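Local coordinates for protein seryl-tRNA synthetase, cytoplasmic (Candida albicans, PDB 3QO8) that attaches serine to tRNA(Ser) in two steps, first activating serine with ATP to seryl-AMP and then transferring it to the tRNA acceptor end, at residues Val185-Ala190 and Asp423-Pro428; His154-Leu159 and Phe358-Glu363; Ala20-Arg25 and Val29-Glu34. One frame throughout, in Å; residues are numbered along the deposited sequence.

Contact 1. Residues Val185-Ala190 and Asp423-Pro428; sequences VFLNQA and DGLVIP. With SSA (5'-O-(N-(L-seryl)-sulfamoyl)adenosine), chain D.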
loop_
_atom_site.group_PDB
_atom_site.type_symbol
_atom_site.label_atom_id
_atom_site.label_comp_id
_atom_site.label_asym_id
_atom_site.label_seq_id
_atom_site.Cartn_x
_atom_site.Cartn_y
_atom_site.Cartn_z
ATOM N N VAL A 185 15.157 6.637 3.771
ATOM C CA VAL A 185 14.774 5.278 3.391
ATOM C C VAL A 185 15.496 4.277 4.280
ATOM O O VAL A 185 14.876 3.358 4.797
ATOM C CB VAL A 185 15.109 4.960 1.914
ATOM C CG1 VAL A 185 14.681 3.505 1.563
ATOM C CG2 VAL A 185 14.443 5.976 0.954
ATOM N N PHE A 186 16.805 4.460 4.463
ATOM C CA PHE A 186 17.607 3.503 5.237
ATOM C C PHE A 186 17.166 3.418 6.707
ATOM O O PHE A 186 17.140 2.338 7.303
ATOM C CB PHE A 186 19.096 3.841 5.159
ATOM C CG PHE A 186 19.733 3.528 3.821
ATOM C CD1 PHE A 186 19.349 2.418 3.093
ATOM C CD2 PHE A 186 20.726 4.352 3.305
ATOM C CE1 PHE A 186 19.949 2.118 1.870
ATOM C CE2 PHE A 186 21.333 4.061 2.074
ATOM C CZ PHE A 186 20.939 2.951 1.361
ATOM N N LEU A 187 16.808 4.555 7.291
ATOM C CA LEU A 187 16.346 4.551 8.678
ATOM C C LEU A 187 14.999 3.849 8.809
ATOM O O LEU A 187 14.756 3.143 9.779
ATOM C CB LEU A 187 16.225 5.979 9.224
ATOM C CG LEU A 187 17.542 6.607 9.689
ATOM C CD1 LEU A 187 17.417 8.118 9.798
ATOM C CD2 LEU A 187 17.995 5.981 11.003
ATOM N N ASN A 188 14.107 4.093 7.858
ATOM C CA ASN A 188 12.812 3.429 7.876
ATOM C C ASN A 188 12.972 1.908 7.793
ATOM O O ASN A 188 12.396 1.173 8.591
ATOM C CB ASN A 188 11.921 3.954 6.754
ATOM C CG ASN A 188 10.452 3.736 7.041
ATOM O OD1 ASN A 188 9.916 4.231 8.042
ATOM N ND2 ASN A 188 9.782 3.035 6.151
ATOM N N GLN A 189 13.787 1.445 6.844
ATOM C CA GLN A 189 14.078 0.018 6.720
ATOM C C GLN A 189 14.768 -0.536 7.965
ATOM O O GLN A 189 14.480 -1.654 8.399
ATOM C CB GLN A 189 14.918 -0.250 5.464
ATOM C CG GLN A 189 14.115 -0.124 4.163
ATOM C CD GLN A 189 12.978 -1.122 4.095
ATOM O OE1 GLN A 189 11.818 -0.760 3.902
ATOM N NE2 GLN A 189 13.307 -2.390 4.246
ATOM N N ALA A 190 15.687 0.247 8.534
ATOM C CA ALA A 190 16.373 -0.156 9.749
ATOM C C ALA A 190 15.358 -0.449 10.847
ATOM O O ALA A 190 15.437 -1.475 11.511
ATOM C CB ALA A 190 17.389 0.942 10.212
ATOM N N ASP A 423 25.970 19.627 13.726
ATOM C CA ASP A 423 26.387 19.366 12.351
ATOM C C ASP A 423 25.688 18.161 11.702
ATOM O O ASP A 423 25.986 17.798 10.562
ATOM C CB ASP A 423 27.906 19.159 12.305
ATOM C CG ASP A 423 28.400 18.161 13.358
ATOM O OD1 ASP A 423 29.534 17.645 13.213
ATOM O OD2 ASP A 423 27.662 17.889 14.330
ATOM N N GLY A 424 24.782 17.522 12.427
ATOM C CA GLY A 424 24.019 16.440 11.832
ATOM C C GLY A 424 23.340 15.499 12.802
ATOM O O GLY A 424 22.954 15.901 13.888
ATOM N N LEU A 425 23.184 14.241 12.390
ATOM C CA LEU A 425 22.410 13.258 13.154
ATOM C C LEU A 425 23.267 12.068 13.571
ATOM O O LEU A 425 23.868 11.402 12.730
ATOM C CB LEU A 425 21.253 12.718 12.300
ATOM C CG LEU A 425 20.355 11.734 13.057
ATOM C CD1 LEU A 425 19.441 12.527 13.985
ATOM C CD2 LEU A 425 19.544 10.845 12.105
ATOM N N VAL A 426 23.312 11.792 14.867
ATOM C CA VAL A 426 23.933 10.560 15.345
ATOM C C VAL A 426 22.978 9.378 15.051
ATOM O O VAL A 426 21.781 9.474 15.271
ATOM C CB VAL A 426 24.242 10.656 16.861
ATOM C CG1 VAL A 426 24.612 9.288 17.433
ATOM C CG2 VAL A 426 25.354 11.671 17.118
ATOM N N ILE A 427 23.500 8.275 14.527
ATOM C CA ILE A 427 22.662 7.106 14.258
ATOM C C ILE A 427 22.558 6.250 15.524
ATOM O O ILE A 427 23.580 5.863 16.096
ATOM C CB ILE A 427 23.247 6.249 13.103
ATOM C CG1 ILE A 427 23.371 7.076 11.810
ATOM C CG2 ILE A 427 22.418 4.985 12.885
ATOM C CD1 ILE A 427 22.067 7.576 11.225
ATOM N N PRO A 428 21.331 5.955 15.977
ATOM C CA PRO A 428 21.211 5.119 17.180
ATOM C C PRO A 428 22.024 3.823 17.032
ATOM O O PRO A 428 21.947 3.163 16.003
ATOM C CB PRO A 428 19.714 4.819 17.246
ATOM C CG PRO A 428 19.073 6.058 16.617
ATOM C CD PRO A 428 20.026 6.476 15.518
HETATM N N10 SSA D . 23.238 1.447 29.176
HETATM C CA SSA D . 24.005 1.824 28.004
HETATM C CB SSA D . 23.995 0.662 27.014
HETATM O OG SSA D . 24.680 1.031 25.812
HETATM C C9 SSA D . 23.398 3.048 27.374
HETATM O O9 SSA D . 23.916 3.567 26.399
HETATM N N8 SSA D . 22.280 3.512 27.931
HETATM S S1 SSA D . 21.441 4.701 27.251
HETATM O O1S SSA D . 20.152 4.779 27.880
HETATM O O2S SSA D . 22.149 5.945 27.404
HETATM O "O5'" SSA D . 21.284 4.402 25.749
HETATM C "C5'" SSA D . 20.275 3.519 25.262
HETATM C "C4'" SSA D . 20.647 3.117 23.839
HETATM O "O4'" SSA D . 20.430 4.197 22.926
HETATM C "C3'" SSA D . 22.120 2.762 23.725
HETATM O "O3'" SSA D . 22.313 1.346 23.801
HETATM C "C2'" SSA D . 22.539 3.276 22.366
HETATM O "O2'" SSA D . 22.440 2.234 21.398
HETATM C "C1'" SSA D . 21.530 4.355 22.025
HETATM N N9 SSA D . 22.205 5.659 22.222
HETATM C C8 SSA D . 22.041 6.512 23.250
HETATM N N7 SSA D . 22.855 7.578 23.055
HETATM C C5 SSA D . 23.531 7.380 21.901
HETATM C C6 SSA D . 24.479 8.113 21.200
HETATM N N6 SSA D . 24.920 9.314 21.660
HETATM N N1 SSA D . 24.967 7.609 20.044
HETATM C C2 SSA D . 24.546 6.429 19.567
HETATM N N3 SSA D . 23.630 5.704 20.222
HETATM C C4 SSA D . 23.116 6.161 21.389
#
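L187 and L425 reach toward each other and meet tip to tip. L187 CD1 lies 4.2 Å from L425 CD2. The second methyl of L187, CD2, comes to 4.4 Å from CD1 of I427. One forked leucine therefore spans two residues of the other segment. L425 extends from its strand with CG anti to the backbone N (chi1 -177°), which carries its methyls toward the helix. These three buried side chains form the packed part of the contact, and it is purely apolar. The rest is loose. The nearest backbones, at L187 and I427, stay 8.8 Å apart between their CA atoms, and the total buried area is only 107 Å². At the far end D423 is exposed to solvent and does not touch the helix. V426 serves a different partner, a bound SSA molecule. Its CG1 approaches the adenine, 3.6 Å from SSA C2, and I427 O lies equally close to that carbon at 3.6 Å. P428 adds its CA at 3.9 Å from SSA N3. A145 O, E134 N and E429 N hydrogen-bond the same ligand. Q189 on helix 183-200 hydrogen-bonds N193 of the second subunit, so this helix also lines the dimer interface. L425 and I427 pair through their backbones with I442 and E440. The contact thus seats an interface helix, consistent with the motif 1 helix of class II synthetases, against the small antiparallel C-terminal sheet of strands 420-421, 424-426 and 441-443.

Contact 2. Residues His154-Leu159 and Phe358-Glu363; sequences HHEVLL and FPFQQE
H154 sets its imidazole beside F358 and the amide of Q361. Its CB does not reach the loop directly: it is still 5.0 Å from F358 CE2. CG follows in the crowded position between the backbone N and the carbonyl carbon (chi1 50°), and from there the ring carries the contact. CD2 does most of the touching. It lies 3.7 Å from Q361 NE2 and 4.1 Å from F358 CE2, and it meets the phenyl ring at its edge, near the phenyl plane. NE2 of H154 comes next, 3.9 Å from Q361 NE2. ND1 and CE1 lie on the far side of the imidazole from the loop. The histidine and glutamine side chains cross at about a right angle, with the ring and amide planes 34° apart. Q361 is bent at chi2 (-78°), which folds its amide back toward H154. The amide NE2 gives its hydrogen bond to E417 OE2, not to the histidine. E417, on helix 408-419, also accepts H154 N at OE2 and F360 N at OE1. One carboxylate thus ties together the start of helix 154-160 and the loop. On the more open side, E156 OE1 stands 4.4 Å from F360 CZ, a loose approach; the oxygen's hydrogen bond is to S153 N. F358 also packs on L367, a probable ATP-site residue by similarity, and lies about 8 Å from a bound SSA. Across the turn, F358 N bonds to E363 O, and Q362 and E363 both face F358. This is a G1 beta bulge in the hairpin joining strands 350-358 and 363-372 of the class II catalytic sheet.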
loop_
_atom_site.group_PDB
_atom_site.type_symbol
_atom_site.label_atom_id
_atom_site.label_comp_id
_atom_site.label_asym_id
_atom_site.label_seq_id
_atom_site.Cartn_x
_atom_site.Cartn_y
_atom_site.Cartn_z
ATOM N N HIS A 154 11.598 17.661 14.259
ATOM C CA HIS A 154 11.873 16.477 13.460
ATOM C C HIS A 154 11.842 16.787 11.973
ATOM O O HIS A 154 12.671 16.282 11.223
ATOM C CB HIS A 154 10.892 15.351 13.788
ATOM C CG HIS A 154 9.456 15.775 13.771
ATOM N ND1 HIS A 154 8.692 15.774 12.623
ATOM C CD2 HIS A 154 8.640 16.196 14.764
ATOM C CE1 HIS A 154 7.466 16.176 12.908
ATOM N NE2 HIS A 154 7.408 16.441 14.202
ATOM N N HIS A 155 10.910 17.622 11.526
ATOM C CA HIS A 155 10.836 17.848 10.079
ATOM C C HIS A 155 12.002 18.696 9.556
ATOM O O HIS A 155 12.457 18.512 8.427
ATOM C CB HIS A 155 9.477 18.399 9.637
ATOM C CG HIS A 155 9.183 19.778 10.131
ATOM N ND1 HIS A 155 9.505 20.910 9.410
ATOM C CD2 HIS A 155 8.570 20.211 11.257
ATOM C CE1 HIS A 155 9.116 21.980 10.081
ATOM N NE2 HIS A 155 8.544 21.584 11.205
ATOM N N GLU A 156 12.504 19.596 10.396
ATOM C CA GLU A 156 13.673 20.400 10.055
ATOM C C GLU A 156 14.940 19.552 9.984
ATOM O O GLU A 156 15.738 19.681 9.058
ATOM C CB GLU A 156 13.846 21.545 11.073
ATOM C CG GLU A 156 12.849 22.687 10.852
ATOM C CD GLU A 156 12.806 23.695 12.007
ATOM O OE1 GLU A 156 12.998 23.288 13.168
ATOM O OE2 GLU A 156 12.567 24.896 11.753
ATOM N N VAL A 157 15.131 18.694 10.977
ATOM C CA VAL A 157 16.240 17.750 10.926
ATOM C C VAL A 157 16.176 16.930 9.637
ATOM O O VAL A 157 17.151 16.849 8.897
ATOM C CB VAL A 157 16.222 16.809 12.130
ATOM C CG1 VAL A 157 17.332 15.747 12.008
ATOM C CG2 VAL A 157 16.373 17.623 13.437
ATOM N N LEU A 158 15.022 16.334 9.360
ATOM C CA LEU A 158 14.906 15.457 8.197
ATOM C C LEU A 158 15.176 16.225 6.913
ATOM O O LEU A 158 15.786 15.699 5.999
ATOM C CB LEU A 158 13.532 14.790 8.142
ATOM C CG LEU A 158 13.354 13.593 7.200
ATOM C CD1 LEU A 158 14.452 12.525 7.393
ATOM C CD2 LEU A 158 11.971 12.994 7.421
ATOM N N LEU A 159 14.733 17.475 6.846
ATOM C CA LEU A 159 15.030 18.294 5.680
ATOM C C LEU A 159 16.536 18.578 5.563
ATOM O O LEU A 159 17.111 18.475 4.491
ATOM C CB LEU A 159 14.251 19.613 5.736
ATOM C CG LEU A 159 14.161 20.368 4.416
ATOM C CD1 LEU A 159 13.387 19.530 3.413
ATOM C CD2 LEU A 159 13.495 21.717 4.612
ATOM N N PHE A 358 9.593 14.345 22.869
ATOM C CA PHE A 358 10.088 15.078 21.717
ATOM C C PHE A 358 10.685 16.396 22.243
ATOM O O PHE A 358 9.946 17.320 22.590
ATOM C CB PHE A 358 8.938 15.356 20.732
ATOM C CG PHE A 358 8.593 14.185 19.821
ATOM C CD1 PHE A 358 8.094 12.992 20.338
ATOM C CD2 PHE A 358 8.752 14.294 18.447
ATOM C CE1 PHE A 358 7.769 11.916 19.494
ATOM C CE2 PHE A 358 8.441 13.237 17.600
ATOM C CZ PHE A 358 7.950 12.033 18.123
ATOM N N PRO A 359 12.024 16.486 22.313
ATOM C CA PRO A 359 12.602 17.628 23.040
ATOM C C PRO A 359 12.435 18.974 22.341
ATOM O O PRO A 359 12.450 19.983 23.034
ATOM C CB PRO A 359 14.080 17.259 23.177
ATOM C CG PRO A 359 14.341 16.311 22.020
ATOM C CD PRO A 359 13.054 15.533 21.855
ATOM N N PHE A 360 12.279 19.010 21.017
ATOM C CA PHE A 360 12.064 20.297 20.379
ATOM C C PHE A 360 10.662 20.776 20.718
ATOM O O PHE A 360 10.461 21.923 21.075
ATOM C CB PHE A 360 12.219 20.254 18.853
ATOM C CG PHE A 360 11.847 21.558 18.195
ATOM C CD1 PHE A 360 12.767 22.587 18.106
ATOM C CD2 PHE A 360 10.560 21.774 17.726
ATOM C CE1 PHE A 360 12.417 23.813 17.529
ATOM C CE2 PHE A 360 10.201 22.991 17.149
ATOM C CZ PHE A 360 11.140 24.016 17.054
ATOM N N GLN A 361 9.699 19.877 20.577
ATOM C CA GLN A 361 8.303 20.156 20.876
ATOM C C GLN A 361 8.171 20.414 22.368
ATOM O O GLN A 361 7.257 21.092 22.819
ATOM C CB GLN A 361 7.461 18.931 20.496
ATOM C CG GLN A 361 7.845 18.295 19.137
ATOM C CD GLN A 361 7.298 19.085 17.956
ATOM O OE1 GLN A 361 6.177 19.596 18.011
ATOM N NE2 GLN A 361 8.095 19.209 16.892
ATOM N N GLN A 362 9.107 19.851 23.122
ATOM C CA GLN A 362 9.046 19.813 24.573
ATOM C C GLN A 362 7.722 19.201 25.053
ATOM O O GLN A 362 7.072 19.733 25.938
ATOM C CB GLN A 362 9.268 21.212 25.170
ATOM C CG GLN A 362 10.608 21.854 24.778
ATOM C CD GLN A 362 10.697 23.319 25.184
ATOM O OE1 GLN A 362 10.819 23.639 26.370
ATOM N NE2 GLN A 362 10.632 24.215 24.200
ATOM N N GLU A 363 7.337 18.074 24.460
ATOM C CA GLU A 363 6.112 17.379 24.836
ATOM C C GLU A 363 6.311 15.889 24.655
ATOM O O GLU A 363 7.062 15.462 23.781
ATOM C CB GLU A 363 4.968 17.782 23.914
ATOM C CG GLU A 363 4.598 19.239 23.947
ATOM C CD GLU A 363 3.532 19.568 22.923
ATOM O OE1 GLU A 363 2.901 18.621 22.405
ATOM O OE2 GLU A 363 3.328 20.770 22.634
#

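Contact 3. Residues Ala20-Arg25 and Val29-Glu34; sequences ASQKKR and VELVDE
V29 packs its CG2 methyl against CE, near the far end of K23, and against the base of Q22. The two segments form a tight helix-loop-helix corner: a short loop joins helix 15-25 to helix 30-65. That long helix, with helix 74-107, makes the coiled-coil arm of the N-terminal tRNA-binding domain. V29 CG2 sits 3.8 Å from K23 CE, 4.0 Å from K23 N and 4.1 Å from Q22 CB. It is thus held between one side chain and the backbone that bears it. K23 bends at chi3 (-47°), and its aliphatic chain crosses the valine on the exposed side. The inner side is made by Q22, whose CG is 4.3 Å from V32 CG2. V32 also packs on P15, I18 and K19 of helix 15-25. R25 hydrogen-bonds N345 O, and K24 O takes a bond from S341 OG, so the helix is also tied to later parts of the chain; R25 further bonds N110 O. Q22 is buried and bent at chi2. Its NE2 gives a hydrogen bond to S28 O in the loop and lies 4.2 Å from L31 CD2.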
loop_
_atom_site.group_PDB
_atom_site.type_symbol
_atom_site.label_atom_id
_atom_site.label_comp_id
_atom_site.label_asym_id
_atom_site.label_seq_id
_atom_site.Cartn_x
_atom_site.Cartn_y
_atom_site.Cartn_z
ATOM N N ALA A 20 -22.772 0.410 33.554
ATOM C CA ALA A 20 -21.704 1.164 34.204
ATOM C C ALA A 20 -20.583 1.393 33.198
ATOM O O ALA A 20 -20.003 2.471 33.137
ATOM C CB ALA A 20 -21.189 0.422 35.421
ATOM N N SER A 21 -20.290 0.377 32.390
ATOM C CA SER A 21 -19.211 0.491 31.423
ATOM C C SER A 21 -19.573 1.536 30.383
ATOM O O SER A 21 -18.756 2.398 30.055
ATOM C CB SER A 21 -18.942 -0.854 30.733
ATOM O OG SER A 21 -17.891 -0.733 29.793
ATOM N N GLN A 22 -20.798 1.461 29.866
ATOM C CA GLN A 22 -21.271 2.437 28.879
ATOM C C GLN A 22 -21.123 3.864 29.403
ATOM O O GLN A 22 -20.732 4.779 28.674
ATOM C CB GLN A 22 -22.727 2.161 28.504
ATOM C CG GLN A 22 -22.906 0.919 27.603
ATOM C CD GLN A 22 -22.174 1.054 26.284
ATOM O OE1 GLN A 22 -21.054 0.573 26.128
ATOM N NE2 GLN A 22 -22.802 1.724 25.329
ATOM N N LYS A 23 -21.443 4.037 30.677
ATOM C CA LYS A 23 -21.367 5.340 31.323
ATOM C C LYS A 23 -19.925 5.829 31.361
ATOM O O LYS A 23 -19.641 6.973 31.001
ATOM C CB LYS A 23 -21.940 5.247 32.736
ATOM C CG LYS A 23 -22.538 6.535 33.270
ATOM C CD LYS A 23 -23.483 6.217 34.419
ATOM C CE LYS A 23 -24.412 5.064 34.030
ATOM N NZ LYS A 23 -25.305 4.613 35.136
ATOM N N LYS A 24 -19.014 4.955 31.784
ATOM C CA LYS A 24 -17.584 5.275 31.785
ATOM C C LYS A 24 -17.088 5.666 30.400
ATOM O O LYS A 24 -16.221 6.527 30.264
ATOM C CB LYS A 24 -16.769 4.085 32.287
ATOM C CG LYS A 24 -17.020 3.726 33.732
ATOM C CD LYS A 24 -16.031 2.684 34.188
ATOM C CE LYS A 24 -16.398 2.114 35.537
ATOM N NZ LYS A 24 -15.501 0.953 35.821
ATOM N N ARG A 25 -17.638 5.017 29.378
ATOM C CA ARG A 25 -17.223 5.238 27.998
ATOM C C ARG A 25 -17.752 6.566 27.469
ATOM O O ARG A 25 -17.255 7.092 26.474
ATOM C CB ARG A 25 -17.724 4.094 27.096
ATOM C CG ARG A 25 -16.872 2.827 27.144
ATOM C CD ARG A 25 -17.361 1.743 26.151
ATOM N NE ARG A 25 -16.455 0.604 26.213
ATOM C CZ ARG A 25 -15.277 0.578 25.602
ATOM N NH1 ARG A 25 -14.886 1.614 24.860
ATOM N NH2 ARG A 25 -14.488 -0.473 25.736
ATOM N N VAL A 29 -26.252 4.432 27.582
ATOM C CA VAL A 29 -26.673 3.479 28.603
ATOM C C VAL A 29 -28.034 2.883 28.241
ATOM O O VAL A 29 -28.380 1.779 28.665
ATOM C CB VAL A 29 -26.764 4.154 29.987
ATOM C CG1 VAL A 29 -27.327 3.198 31.034
ATOM C CG2 VAL A 29 -25.397 4.678 30.412
ATOM N N GLU A 30 -28.799 3.626 27.449
ATOM C CA GLU A 30 -30.117 3.181 27.013
ATOM C C GLU A 30 -30.018 1.895 26.202
ATOM O O GLU A 30 -30.865 1.006 26.325
ATOM C CB GLU A 30 -30.800 4.271 26.186
ATOM C CG GLU A 30 -31.070 5.554 26.956
ATOM C CD GLU A 30 -31.654 6.647 26.081
ATOM O OE1 GLU A 30 -31.186 6.810 24.933
ATOM O OE2 GLU A 30 -32.587 7.340 26.537
ATOM N N LEU A 31 -28.978 1.807 25.375
ATOM C CA LEU A 31 -28.737 0.632 24.541
ATOM C C LEU A 31 -28.977 -0.668 25.294
ATOM O O LEU A 31 -29.528 -1.618 24.738
ATOM C CB LEU A 31 -27.303 0.632 24.005
ATOM C CG LEU A 31 -27.062 1.021 22.549
ATOM C CD1 LEU A 31 -27.598 2.411 22.281
ATOM C CD2 LEU A 31 -25.579 0.946 22.226
ATOM N N VAL A 32 -28.553 -0.715 26.553
ATOM C CA VAL A 32 -28.617 -1.961 27.315
ATOM C C VAL A 32 -30.053 -2.436 27.561
ATOM O O VAL A 32 -30.391 -3.591 27.277
ATOM C CB VAL A 32 -27.826 -1.865 28.621
ATOM C CG1 VAL A 32 -27.938 -3.161 29.405
ATOM C CG2 VAL A 32 -26.372 -1.549 28.308
ATOM N N ASP A 33 -30.897 -1.544 28.066
ATOM C CA ASP A 33 -32.305 -1.871 28.261
ATOM C C ASP A 33 -32.984 -2.271 26.948
ATOM O O ASP A 33 -33.772 -3.218 26.915
ATOM C CB ASP A 33 -33.046 -0.704 28.905
ATOM C CG ASP A 33 -32.723 -0.552 30.383
ATOM O OD1 ASP A 33 -32.685 -1.581 31.098
ATOM O OD2 ASP A 33 -32.508 0.598 30.827
ATOM N N GLU A 34 -32.669 -1.559 25.870
ATOM C CA GLU A 34 -33.242 -1.862 24.558
ATOM C C GLU A 34 -32.859 -3.253 24.097
ATOM O O GLU A 34 -33.678 -3.995 23.545
ATOM C CB GLU A 34 -32.785 -0.836 23.522
ATOM C CG GLU A 34 -33.141 0.591 23.911
ATOM C CD GLU A 34 -32.689 1.612 22.891
ATOM O OE1 GLU A 34 -32.068 1.215 21.883
ATOM O OE2 GLU A 34 -32.957 2.814 23.100
#

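In the fold
From the N terminus, contact 3 closes first. Only three residues separate its two segments, 20-25 and 29-34, a local turn at the base of the tRNA-binding arm. The chain then runs along the arm and back into the catalytic part. There the segments come in the order 154-159, 185-190, 358-363 and 423-428. Contact 2 closes a loop of 198 intervening residues and contact 1 one of 232, and the two cross because their segments alternate. Contact 2 brings an early helix to a hairpin of the catalytic sheet, and contact 1 joins the interface helix to the C-terminal sheet. Their centres are 14 Å apart. Contact 3 is centred about 48 Å from contact 1 and 42 Å from contact 2.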